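Local atomic coordinates of pyocin S5 (Pseudomonas aeruginosa PAO1, PDB entry 6THK), a protein that kills Pseudomonas aeruginosa as an imported bacteriocin, probably by forming a channel that depolarises the cytoplasmic membrane. Residues D329-V334 with E344-L349; K389-L394 with F459-A464; V440-L445 with S452-I457; K436-K441 with M476-A481. The protein carries 1 engineered substitution. All blocks are in the same frame, centred on the assembly; numbering follows the deposited sequence.

Contact 1 of 4, residues D329-V334 with E344-L349. With ZN (zinc ion), chain J.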
loop_
_atom_site.group_PDB
_atom_site.type_symbol
_atom_site.label_atom_id
_atom_site.label_comp_id
_atom_site.label_asym_id
_atom_site.label_seq_id
_atom_site.Cartn_x
_atom_site.Cartn_y
_atom_site.Cartn_z
ATOM N N ASP A 329 32.917 23.943 -32.522
ATOM C CA ASP A 329 33.595 25.188 -32.200
ATOM C C ASP A 329 35.094 25.100 -32.452
ATOM O O ASP A 329 35.727 26.074 -32.835
ATOM C CB ASP A 329 33.353 25.558 -30.740
ATOM C CG ASP A 329 31.996 26.154 -30.513
ATOM O OD1 ASP A 329 31.129 25.987 -31.385
ATOM O OD2 ASP A 329 31.791 26.787 -29.463
ATOM N N PHE A 330 35.656 23.915 -32.269
ATOM C CA PHE A 330 37.084 23.724 -32.458
ATOM C C PHE A 330 37.486 24.035 -33.892
ATOM O O PHE A 330 38.510 24.648 -34.120
ATOM C CB PHE A 330 37.474 22.299 -32.070
ATOM C CG PHE A 330 38.894 21.943 -32.382
ATOM C CD1 PHE A 330 39.934 22.483 -31.660
ATOM C CD2 PHE A 330 39.184 21.042 -33.376
ATOM C CE1 PHE A 330 41.237 22.146 -31.937
ATOM C CE2 PHE A 330 40.484 20.696 -33.659
ATOM C CZ PHE A 330 41.514 21.249 -32.940
ATOM N N TYR A 331 36.684 23.610 -34.857
ATOM C CA TYR A 331 36.974 23.896 -36.249
ATOM C C TYR A 331 36.923 25.397 -36.524
ATOM O O TYR A 331 37.723 25.913 -37.286
ATOM C CB TYR A 331 36.026 23.147 -37.175
ATOM C CG TYR A 331 36.072 21.653 -37.016
ATOM C CD1 TYR A 331 37.204 20.941 -37.335
ATOM C CD2 TYR A 331 34.978 20.959 -36.549
ATOM C CE1 TYR A 331 37.248 19.574 -37.190
ATOM C CE2 TYR A 331 35.012 19.597 -36.400
ATOM C CZ TYR A 331 36.149 18.910 -36.723
ATOM O OH TYR A 331 36.185 17.552 -36.575
ATOM N N LYS A 332 35.957 26.084 -35.928
ATOM C CA LYS A 332 35.835 27.521 -36.109
ATOM C C LYS A 332 37.040 28.251 -35.545
ATOM O O LYS A 332 37.589 29.132 -36.182
ATOM C CB LYS A 332 34.578 28.039 -35.419
ATOM C CG LYS A 332 33.281 27.752 -36.150
ATOM C CD LYS A 332 32.096 28.258 -35.350
ATOM C CE LYS A 332 30.884 27.363 -35.531
ATOM N NZ LYS A 332 30.352 26.859 -34.236
ATOM N N GLU A 333 37.464 27.848 -34.351
ATOM C CA GLU A 333 38.616 28.445 -33.684
ATOM C C GLU A 333 39.893 28.195 -34.468
ATOM O O GLU A 333 40.778 29.035 -34.508
ATOM C CB GLU A 333 38.744 27.962 -32.247
ATOM C CG GLU A 333 39.830 28.674 -31.463
ATOM C CD GLU A 333 39.535 30.142 -31.231
ATOM O OE1 GLU A 333 38.404 30.468 -30.830
ATOM O OE2 GLU A 333 40.441 30.970 -31.443
ATOM N N VAL A 334 39.999 27.009 -35.054
ATOM C CA VAL A 334 41.135 26.654 -35.879
ATOM C C VAL A 334 41.182 27.562 -37.104
ATOM O O VAL A 334 42.249 27.964 -37.534
ATOM C CB VAL A 334 41.093 25.182 -36.306
ATOM C CG1 VAL A 334 41.974 24.963 -37.518
ATOM C CG2 VAL A 334 41.534 24.292 -35.159
ATOM N N GLU A 344 39.917 22.803 -42.668
ATOM C CA GLU A 344 39.380 21.864 -43.646
ATOM C C GLU A 344 40.198 20.565 -43.542
ATOM O O GLU A 344 39.636 19.486 -43.622
ATOM C CB GLU A 344 39.449 22.481 -45.068
ATOM C CG GLU A 344 38.980 21.584 -46.212
ATOM C CD GLU A 344 37.581 20.978 -46.142
ATOM O OE1 GLU A 344 36.656 21.635 -45.605
ATOM O OE2 GLU A 344 37.408 19.854 -46.668
ATOM N N MET A 345 41.516 20.675 -43.329
ATOM C CA MET A 345 42.377 19.496 -43.158
ATOM C C MET A 345 42.025 18.746 -41.850
ATOM O O MET A 345 41.963 17.523 -41.868
ATOM C CB MET A 345 43.863 19.857 -43.243
ATOM C CG MET A 345 44.794 18.647 -43.188
ATOM S SD MET A 345 44.416 17.452 -44.480
ATOM C CE MET A 345 44.332 15.927 -43.505
ATOM N N ALA A 346 41.742 19.482 -40.751
ATOM C CA ALA A 346 41.342 18.871 -39.485
ATOM C C ALA A 346 39.978 18.168 -39.699
ATOM O O ALA A 346 39.834 16.983 -39.361
ATOM C CB ALA A 346 41.237 19.927 -38.385
ATOM N N ARG A 347 39.017 18.874 -40.337
ATOM C CA ARG A 347 37.688 18.311 -40.618
ATOM C C ARG A 347 37.755 17.052 -41.494
ATOM O O ARG A 347 37.022 16.107 -41.235
ATOM C CB ARG A 347 36.757 19.364 -41.223
ATOM C CG ARG A 347 35.296 18.949 -41.186
ATOM C CD ARG A 347 34.423 19.986 -41.857
ATOM N NE ARG A 347 34.380 21.254 -41.123
ATOM C CZ ARG A 347 33.586 21.484 -40.083
ATOM N NH1 ARG A 347 32.788 20.522 -39.620
ATOM N NH2 ARG A 347 33.571 22.679 -39.505
ATOM N N GLN A 348 38.633 17.036 -42.506
ATOM C CA GLN A 348 38.803 15.860 -43.357
ATOM C C GLN A 348 39.478 14.731 -42.577
ATOM O O GLN A 348 39.150 13.563 -42.813
ATOM C CB GLN A 348 39.598 16.186 -44.618
ATOM C CG GLN A 348 38.757 16.865 -45.703
ATOM C CD GLN A 348 39.423 16.754 -47.044
ATOM O OE1 GLN A 348 39.707 15.657 -47.522
ATOM N NE2 GLN A 348 39.706 17.884 -47.675
ATOM N N LEU A 349 40.392 15.076 -41.625
ATOM C CA LEU A 349 41.041 14.080 -40.776
ATOM C C LEU A 349 39.995 13.366 -39.923
ATOM O O LEU A 349 39.945 12.142 -39.938
ATOM C CB LEU A 349 42.177 14.689 -39.910
ATOM C CG LEU A 349 43.003 13.694 -39.076
ATOM C CD1 LEU A 349 43.854 12.794 -39.970
ATOM C CD2 LEU A 349 43.921 14.422 -38.114
HETATM ZN ZN ZN J . 37.717 32.628 -31.287
#

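Contact 2 of 4, residues K389-L394 with F459-A464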
loop_
_atom_site.group_PDB
_atom_site.type_symbol
_atom_site.label_atom_id
_atom_site.label_comp_id
_atom_site.label_asym_id
_atom_site.label_seq_id
_atom_site.Cartn_x
_atom_site.Cartn_y
_atom_site.Cartn_z
ATOM N N LYS A 389 59.838 22.115 -28.233
ATOM C CA LYS A 389 59.616 23.024 -27.101
ATOM C C LYS A 389 58.152 23.187 -26.747
ATOM O O LYS A 389 57.825 23.201 -25.554
ATOM C CB LYS A 389 60.271 24.389 -27.344
ATOM N N ALA A 390 57.292 23.238 -27.752
ATOM C CA ALA A 390 55.858 23.379 -27.559
ATOM C C ALA A 390 55.288 22.187 -26.810
ATOM O O ALA A 390 54.470 22.332 -25.929
ATOM C CB ALA A 390 55.169 23.524 -28.889
ATOM N N PHE A 391 55.744 21.008 -27.182
ATOM C CA PHE A 391 55.316 19.783 -26.572
ATOM C C PHE A 391 55.747 19.681 -25.118
ATOM O O PHE A 391 55.046 19.113 -24.322
ATOM C CB PHE A 391 55.879 18.616 -27.344
ATOM C CG PHE A 391 55.065 18.222 -28.530
ATOM C CD1 PHE A 391 53.723 18.003 -28.417
ATOM C CD2 PHE A 391 55.660 18.038 -29.752
ATOM C CE1 PHE A 391 52.991 17.609 -29.505
ATOM C CE2 PHE A 391 54.940 17.643 -30.851
ATOM C CZ PHE A 391 53.598 17.435 -30.727
ATOM N N ASP A 392 56.909 20.225 -24.793
ATOM C CA ASP A 392 57.443 20.208 -23.440
ATOM C C ASP A 392 56.575 21.081 -22.573
ATOM O O ASP A 392 56.370 20.775 -21.429
ATOM C CB ASP A 392 58.880 20.744 -23.400
ATOM C CG ASP A 392 59.933 19.652 -23.454
ATOM O OD1 ASP A 392 59.565 18.492 -23.681
ATOM O OD2 ASP A 392 61.137 19.951 -23.289
ATOM N N SER A 393 56.074 22.173 -23.122
ATOM C CA SER A 393 55.232 23.109 -22.390
ATOM C C SER A 393 53.782 22.654 -22.240
ATOM O O SER A 393 52.969 23.346 -21.651
ATOM C CB SER A 393 55.251 24.466 -23.094
ATOM O OG SER A 393 54.167 25.277 -22.701
ATOM N N LEU A 394 53.479 21.506 -22.817
ATOM C CA LEU A 394 52.143 20.892 -22.807
ATOM C C LEU A 394 51.506 20.760 -21.442
ATOM O O LEU A 394 52.081 20.184 -20.517
ATOM C CB LEU A 394 52.129 19.526 -23.513
ATOM C CG LEU A 394 50.779 19.085 -24.073
ATOM C CD1 LEU A 394 50.950 18.453 -25.428
ATOM C CD2 LEU A 394 50.036 18.171 -23.093
ATOM N N PHE A 459 43.641 16.666 -31.893
ATOM C CA PHE A 459 42.880 17.876 -31.609
ATOM C C PHE A 459 43.095 18.360 -30.156
ATOM O O PHE A 459 43.286 19.562 -29.959
ATOM C CB PHE A 459 41.385 17.660 -31.931
ATOM C CG PHE A 459 40.999 17.463 -33.397
ATOM C CD1 PHE A 459 41.971 17.380 -34.391
ATOM C CD2 PHE A 459 39.661 17.355 -33.775
ATOM C CE1 PHE A 459 41.611 17.223 -35.741
ATOM C CE2 PHE A 459 39.307 17.194 -35.117
ATOM C CZ PHE A 459 40.284 17.139 -36.091
ATOM N N ALA A 460 43.090 17.431 -29.143
ATOM C CA ALA A 460 43.313 17.777 -27.712
ATOM C C ALA A 460 44.670 18.478 -27.526
ATOM O O ALA A 460 44.782 19.421 -26.736
ATOM C CB ALA A 460 43.233 16.531 -26.830
ATOM N N THR A 461 45.672 18.058 -28.325
ATOM C CA THR A 461 47.014 18.645 -28.379
ATOM C C THR A 461 46.973 20.129 -28.814
ATOM O O THR A 461 47.586 20.953 -28.154
ATOM C CB THR A 461 47.907 17.789 -29.279
ATOM O OG1 THR A 461 47.936 16.470 -28.738
ATOM C CG2 THR A 461 49.321 18.315 -29.365
ATOM N N ALA A 462 46.249 20.473 -29.903
ATOM C CA ALA A 462 46.125 21.848 -30.408
ATOM C C ALA A 462 45.509 22.802 -29.392
ATOM O O ALA A 462 45.760 23.995 -29.471
ATOM C CB ALA A 462 45.287 21.856 -31.673
ATOM N N THR A 463 44.690 22.283 -28.445
ATOM C CA THR A 463 43.987 23.086 -27.429
ATOM C C THR A 463 44.772 23.310 -26.117
ATOM O O THR A 463 44.417 24.195 -25.331
ATOM C CB THR A 463 42.609 22.467 -27.091
ATOM O OG1 THR A 463 42.832 21.289 -26.315
ATOM C CG2 THR A 463 41.740 22.181 -28.324
ATOM N N ALA A 464 45.789 22.482 -25.854
ATOM C CA ALA A 464 46.558 22.544 -24.610
ATOM C C ALA A 464 48.024 22.938 -24.794
ATOM O O ALA A 464 48.743 23.070 -23.801
ATOM C CB ALA A 464 46.476 21.192 -23.918
#

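Contact 3 of 4, residues V440-L445 with S452-I457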
loop_
_atom_site.group_PDB
_atom_site.type_symbol
_atom_site.label_atom_id
_atom_site.label_comp_id
_atom_site.label_asym_id
_atom_site.label_seq_id
_atom_site.Cartn_x
_atom_site.Cartn_y
_atom_site.Cartn_z
ATOM N N VAL A 440 55.186 2.870 -33.212
ATOM C CA VAL A 440 55.149 1.698 -32.360
ATOM C C VAL A 440 54.474 2.050 -31.043
ATOM O O VAL A 440 53.680 1.278 -30.527
ATOM C CB VAL A 440 56.559 1.170 -32.068
ATOM C CG1 VAL A 440 56.539 0.286 -30.837
ATOM C CG2 VAL A 440 57.094 0.407 -33.261
ATOM N N LYS A 441 54.796 3.213 -30.492
ATOM C CA LYS A 441 54.184 3.639 -29.250
ATOM C C LYS A 441 52.679 3.843 -29.402
ATOM O O LYS A 441 51.917 3.434 -28.542
ATOM C CB LYS A 441 54.858 4.913 -28.740
ATOM C CG LYS A 441 54.002 5.755 -27.816
ATOM C CD LYS A 441 54.383 5.543 -26.364
ATOM C CE LYS A 441 53.160 5.264 -25.517
ATOM N NZ LYS A 441 53.309 5.786 -24.137
ATOM N N ILE A 442 52.245 4.481 -30.486
ATOM C CA ILE A 442 50.810 4.678 -30.681
ATOM C C ILE A 442 50.074 3.366 -30.914
ATOM O O ILE A 442 49.006 3.151 -30.365
ATOM C CB ILE A 442 50.438 5.724 -31.758
ATOM C CG1 ILE A 442 51.495 5.827 -32.840
ATOM C CG2 ILE A 442 50.222 7.086 -31.130
ATOM C CD1 ILE A 442 51.188 6.914 -33.842
ATOM N N GLU A 443 50.667 2.469 -31.694
ATOM C CA GLU A 443 50.028 1.188 -31.960
ATOM C C GLU A 443 49.862 0.414 -30.672
ATOM O O GLU A 443 48.828 -0.185 -30.431
ATOM C CB GLU A 443 50.852 0.356 -32.940
ATOM C CG GLU A 443 50.611 -1.139 -32.822
ATOM C CD GLU A 443 51.725 -1.958 -33.434
ATOM O OE1 GLU A 443 52.681 -2.294 -32.709
ATOM O OE2 GLU A 443 51.648 -2.262 -34.641
ATOM N N THR A 444 50.899 0.421 -29.849
ATOM C CA THR A 444 50.853 -0.256 -28.576
ATOM C C THR A 444 49.813 0.370 -27.667
ATOM O O THR A 444 49.012 -0.319 -27.054
ATOM C CB THR A 444 52.208 -0.112 -27.882
ATOM O OG1 THR A 444 53.161 -0.950 -28.537
ATOM C CG2 THR A 444 52.105 -0.483 -26.425
ATOM N N LEU A 445 49.815 1.690 -27.613
ATOM C CA LEU A 445 48.893 2.428 -26.761
ATOM C C LEU A 445 47.433 2.273 -27.153
ATOM O O LEU A 445 46.570 2.066 -26.313
ATOM C CB LEU A 445 49.279 3.905 -26.760
ATOM C CG LEU A 445 48.259 4.902 -26.242
ATOM C CD1 LEU A 445 48.436 5.087 -24.747
ATOM C CD2 LEU A 445 48.431 6.217 -26.977
ATOM N N SER A 452 39.208 7.560 -34.775
ATOM C CA SER A 452 38.703 8.823 -34.250
ATOM C C SER A 452 39.320 9.187 -32.890
ATOM O O SER A 452 39.457 10.356 -32.583
ATOM C CB SER A 452 37.183 8.786 -34.148
ATOM O OG SER A 452 36.620 8.289 -35.341
ATOM N N TRP A 453 39.645 8.193 -32.063
ATOM C CA TRP A 453 40.300 8.446 -30.789
ATOM C C TRP A 453 41.660 9.116 -31.016
ATOM O O TRP A 453 42.022 10.031 -30.291
ATOM C CB TRP A 453 40.476 7.159 -29.981
ATOM C CG TRP A 453 40.989 7.437 -28.623
ATOM C CD1 TRP A 453 40.359 8.131 -27.645
ATOM C CD2 TRP A 453 42.259 7.064 -28.095
ATOM N NE1 TRP A 453 41.148 8.206 -26.534
ATOM C CE2 TRP A 453 42.322 7.554 -26.784
ATOM C CE3 TRP A 453 43.346 6.353 -28.598
ATOM C CZ2 TRP A 453 43.425 7.363 -25.974
ATOM C CZ3 TRP A 453 44.437 6.170 -27.792
ATOM C CH2 TRP A 453 44.470 6.666 -26.495
ATOM N N LEU A 454 42.399 8.669 -32.030
ATOM C CA LEU A 454 43.683 9.260 -32.399
ATOM C C LEU A 454 43.482 10.709 -32.827
ATOM O O LEU A 454 44.286 11.570 -32.510
ATOM C CB LEU A 454 44.307 8.517 -33.568
ATOM C CG LEU A 454 45.028 7.204 -33.337
ATOM C CD1 LEU A 454 45.827 6.853 -34.579
ATOM C CD2 LEU A 454 45.925 7.296 -32.118
ATOM N N VAL A 455 42.402 10.960 -33.570
ATOM C CA VAL A 455 42.043 12.295 -34.026
ATOM C C VAL A 455 41.747 13.188 -32.827
ATOM O O VAL A 455 42.103 14.350 -32.824
ATOM C CB VAL A 455 40.861 12.281 -35.006
ATOM C CG1 VAL A 455 40.563 13.687 -35.481
ATOM C CG2 VAL A 455 41.170 11.388 -36.192
ATOM N N GLY A 456 41.097 12.638 -31.806
ATOM C CA GLY A 456 40.824 13.372 -30.586
ATOM C C GLY A 456 42.129 13.769 -29.916
ATOM O O GLY A 456 42.257 14.877 -29.425
ATOM N N ILE A 457 43.095 12.853 -29.908
ATOM C CA ILE A 457 44.416 13.090 -29.356
ATOM C C ILE A 457 45.096 14.227 -30.116
ATOM O O ILE A 457 45.693 15.110 -29.515
ATOM C CB ILE A 457 45.264 11.812 -29.429
ATOM C CG1 ILE A 457 44.823 10.833 -28.349
ATOM C CG2 ILE A 457 46.736 12.133 -29.301
ATOM C CD1 ILE A 457 45.469 9.477 -28.454
#

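Contact 4 of 4, residues K436-K441 with M476-A481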
loop_
_atom_site.group_PDB
_atom_site.type_symbol
_atom_site.label_atom_id
_atom_site.label_comp_id
_atom_site.label_asym_id
_atom_site.label_seq_id
_atom_site.Cartn_x
_atom_site.Cartn_y
_atom_site.Cartn_z
ATOM N N LYS A 436 59.594 5.763 -36.535
ATOM C CA LYS A 436 59.337 4.332 -36.258
ATOM C C LYS A 436 59.020 4.094 -34.754
ATOM O O LYS A 436 57.975 3.500 -34.479
ATOM C CB LYS A 436 60.482 3.422 -36.760
ATOM C CG LYS A 436 60.756 3.533 -38.270
ATOM C CD LYS A 436 61.694 2.433 -38.798
ATOM C CE LYS A 436 63.169 2.694 -38.565
ATOM N NZ LYS A 436 63.692 3.768 -39.451
ATOM N N PRO A 437 59.788 4.657 -33.767
ATOM C CA PRO A 437 59.418 4.462 -32.348
ATOM C C PRO A 437 58.162 5.229 -31.923
ATOM O O PRO A 437 57.659 5.008 -30.826
ATOM C CB PRO A 437 60.667 4.935 -31.584
ATOM C CG PRO A 437 61.764 4.977 -32.617
ATOM C CD PRO A 437 61.065 5.391 -33.861
ATOM N N PHE A 438 57.757 6.226 -32.702
ATOM C CA PHE A 438 56.496 6.898 -32.413
ATOM C C PHE A 438 55.287 6.045 -32.769
ATOM O O PHE A 438 54.342 5.928 -32.007
ATOM C CB PHE A 438 56.362 8.235 -33.122
ATOM C CG PHE A 438 55.043 8.890 -32.875
ATOM C CD1 PHE A 438 54.802 9.545 -31.692
ATOM C CD2 PHE A 438 54.030 8.804 -33.802
ATOM C CE1 PHE A 438 53.581 10.133 -31.448
ATOM C CE2 PHE A 438 52.810 9.386 -33.568
ATOM C CZ PHE A 438 52.584 10.052 -32.388
ATOM N N PHE A 439 55.318 5.501 -33.979
ATOM C CA PHE A 439 54.234 4.679 -34.492
ATOM C C PHE A 439 54.067 3.439 -33.640
ATOM O O PHE A 439 52.954 3.006 -33.367
ATOM C CB PHE A 439 54.461 4.322 -35.960
ATOM C CG PHE A 439 54.329 5.491 -36.888
ATOM C CD1 PHE A 439 53.200 6.282 -36.865
ATOM C CD2 PHE A 439 55.338 5.813 -37.765
ATOM C CE1 PHE A 439 53.076 7.362 -37.707
ATOM C CE2 PHE A 439 55.223 6.893 -38.610
ATOM C CZ PHE A 439 54.089 7.668 -38.582
ATOM N N VAL A 440 55.186 2.870 -33.212
ATOM C CA VAL A 440 55.149 1.698 -32.360
ATOM C C VAL A 440 54.474 2.050 -31.043
ATOM O O VAL A 440 53.680 1.278 -30.527
ATOM C CB VAL A 440 56.559 1.170 -32.068
ATOM C CG1 VAL A 440 56.539 0.286 -30.837
ATOM C CG2 VAL A 440 57.094 0.407 -33.261
ATOM N N LYS A 441 54.796 3.213 -30.492
ATOM C CA LYS A 441 54.184 3.639 -29.250
ATOM C C LYS A 441 52.679 3.843 -29.402
ATOM O O LYS A 441 51.917 3.434 -28.542
ATOM C CB LYS A 441 54.858 4.913 -28.740
ATOM C CG LYS A 441 54.002 5.755 -27.816
ATOM C CD LYS A 441 54.383 5.543 -26.364
ATOM C CE LYS A 441 53.160 5.264 -25.517
ATOM N NZ LYS A 441 53.309 5.786 -24.137
ATOM N N MET A 476 48.803 16.198 -37.542
ATOM C CA MET A 476 47.766 15.640 -38.417
ATOM C C MET A 476 48.345 14.704 -39.437
ATOM O O MET A 476 47.723 13.689 -39.712
ATOM C CB MET A 476 46.961 16.728 -39.107
ATOM C CG MET A 476 46.155 17.541 -38.156
ATOM S SD MET A 476 44.866 18.455 -39.006
ATOM C CE MET A 476 45.825 19.756 -39.838
ATOM N N ALA A 477 49.555 15.001 -39.953
ATOM C CA ALA A 477 50.232 14.137 -40.926
ATOM C C ALA A 477 50.592 12.773 -40.316
ATOM O O ALA A 477 50.287 11.723 -40.887
ATOM C CB ALA A 477 51.465 14.834 -41.472
ATOM N N VAL A 478 51.141 12.826 -39.117
ATOM C CA VAL A 478 51.534 11.664 -38.344
ATOM C C VAL A 478 50.310 10.807 -37.944
ATOM O O VAL A 478 50.337 9.591 -38.070
ATOM C CB VAL A 478 52.367 12.141 -37.145
ATOM C CG1 VAL A 478 52.102 11.320 -35.916
ATOM C CG2 VAL A 478 53.841 12.169 -37.496
ATOM N N THR A 479 49.255 11.460 -37.462
ATOM C CA THR A 479 47.955 10.836 -37.110
ATOM C C THR A 479 47.333 10.189 -38.372
ATOM O O THR A 479 46.837 9.073 -38.296
ATOM C CB THR A 479 47.019 11.904 -36.522
ATOM O OG1 THR A 479 47.632 12.446 -35.361
ATOM C CG2 THR A 479 45.637 11.385 -36.183
ATOM N N GLY A 480 47.373 10.912 -39.503
ATOM C CA GLY A 480 46.848 10.478 -40.794
ATOM C C GLY A 480 47.497 9.213 -41.331
ATOM O O GLY A 480 46.804 8.373 -41.897
ATOM N N ALA A 481 48.827 9.055 -41.153
ATOM C CA ALA A 481 49.577 7.842 -41.553
ATOM C C ALA A 481 49.066 6.595 -40.793
ATOM O O ALA A 481 49.213 5.464 -41.257
ATOM C CB ALA A 481 51.062 8.030 -41.264
#

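Contact 1 of 4, residues D329-V334 with E344-L349
Tyr331 and Arg347 carry most of this helix-helix contact. Asp329, on the outer face, forms a salt bridge along its own helix, Lys332 NZ lying 3.1 Å from Asp329 OD1. Phe330 leans inward instead: its ring meets that of Phe459 and stands edge-to-face with Phe406. Next, Tyr331 points at the partner helix. With CG beside the backbone N and anti to the carbonyl carbon (chi1 -59°), its ring lies against the Arg347 side chain, its CE1 corner near the backbone of Ala346 and Arg347. The guanidinium lies over one ring face, Arg347 CZ 4.3 Å from the Tyr331 centroid, an off-centre cation-pi contact with the two planes inclined by 38°. Arg347 NH2 sits nearest the root of the side chain, 3.4 Å from Tyr331 CB. An arginine suits this border, because its flat cation can cover an aromatic face while staying exposed to solvent.

The two helices, 272-338 and 340-353, form a helical hairpin where the long helix 272-338, predicted in part to be a coiled coil, ends among the helices of the colicin-type pore-forming domain. Tyr331 CE1 also approaches Ala346 CB at 4.2 Å, where the small methyl lets the ring lie close to the backbone. Farther along, Glu333 turns outward and binds a zinc ion through OE1 at 2.3 Å, with Glu336 as the second protein ligand.

Contact 2 of 4, residues K389-L394 with F459-A464
Phe391 reaches across to Thr461 with the far end of its side chain, and its path explains the contact. CB leaves the helix without pointing at 459-464; chi1 of -84° sets CG beside the backbone N and anti to the carbonyl carbon, and the ring then carries CE1 to within 3.7 Å of Thr461 CG2. The methyl meets the ring at its edge, close to the ring plane, so it packs against the ring's rim rather than making a CH-pi contact over a face. Elsewhere the same ring meets that of Phe426 and touches Ile467, both apolar neighbours.

Thr461 suits the place because its two branches differ. CG2 is anti to the backbone N and faces Phe391, whereas OG1 is turned beside that N, bonding to Ile457 O and to Tyr423 OH. The polar branch is thus satisfied within a buried setting. These segments belong to the all-helical pore-forming domain, and 459-464 is part of the hydrophobic region predicted to span the membrane; the contact joins this part of it to the turn that follows helix 381-392.

At that turn Leu394 extends toward the same methyl, Leu394 CD1 lying 4.3 Å from Thr461 CG2. Its backbone is near the partner as well, with Leu394 CA 4.2 Å from Ala464 O. Alanine has little bulk to keep the chains apart here, and the two CA atoms come within 6.1 Å.

Contact 3 of 4, residues V440-L445 with S452-I457
Helices 436-446 and 451-464, consecutive in the chain, are spaced by long side chains here, the nearest CA atoms, those of Ile442 and Leu454, being 8.6 Å apart. Both belong to the all-helical pore-forming domain, and 452-457 lies mostly in the region predicted to span the membrane. Two side-chain pairs bridge the space, one leucine-tryptophan and one isoleucine-leucine. Leu445 has CG anti to its backbone N (chi1 164°), which sends the isobutyl end toward the partner helix; there CD2 lies 4.0 Å from Trp453 CH2. The leucine meets the indole at the edge of its six-membered ring, near the ring plane, and the two side chains run at about a right angle to each other. Trp453, with CG anti to the backbone N (chi1 -173°), projects its indole toward helix 436-446. One indole face is covered by Ile457 CD1, one turn farther along the same helix, 3.5 Å above the plane and toward the rim.

The second bridge is lighter: Ile442 CG2 approaches Leu454 CD2 at 4.4 Å, methyl to methyl, and both side chains also touch Met482. Leu422 of helix 419-431 packs against Ile442, Leu445 and Ile457.

No hydrogen bond or charge pair crosses between the segments, so their cohesion rests on dispersion and exclusion of water, an interaction with little directional demand.

Contact 4 of 4, residues K436-K441 with M476-A481
Phe439 and Phe438, neighbours on helix 436-441, fill the gap to helix 476-481, the short axes of the two passing 11.3 Å apart at a crossing angle of -60°. The close part surrounds Val478. Phe439 presents its edge to the backbone there, with CE1 3.5 Å from Val478 O and the oxygen in the ring plane, where the positive rim of an aromatic suits a carbonyl. The tip of that ring continues to Ala481, CZ lying 4.1 Å from CB; a methyl is small enough to receive it. Phe438, with CG anti to its backbone N (chi1 177°), and Val478 extend to meet each other from their two helices, and the Phe438 ring also stands edge-to-face with Phe426 and Trp435. Phe439 does likewise with Phe368.

The rest of helix 436-441 is looser. Lys436 and Val440 are exposed and take no part in the contact, though they touch Ile365 and Ser361 of helix 361-378, and Lys441 extends to Ser421 OG.

Helix 476-481 is, by contrast, buried throughout: Met476 and Ala477 pack on other helices. A hydrophobic helix enclosed by amphipathic ones is the hallmark of the soluble colicin pore-forming domain, whose central hairpin is predicted to span the membrane.

All four contacts lie in the pore-forming domain at one end of the elongated chain, and they differ in depth. Contact 1 is largely buried, with an exposed arginine at its border and a zinc ligand, Glu333, on the outer face of one helix; contacts 3 and 4 are buried and mainly apolar, while contact 2 is partly buried at a turn. Helix 451-464 serves contacts 2 and 3, and helix 436-446 serves contacts 3 and 4, which share Val440 and Lys441. The hydrophobic helices tie the set together: Phe459 packs on Ala346 of contact 1, Met476 on Met345, Ala346 and Leu349, and Thr479 on the backbone of Leu454.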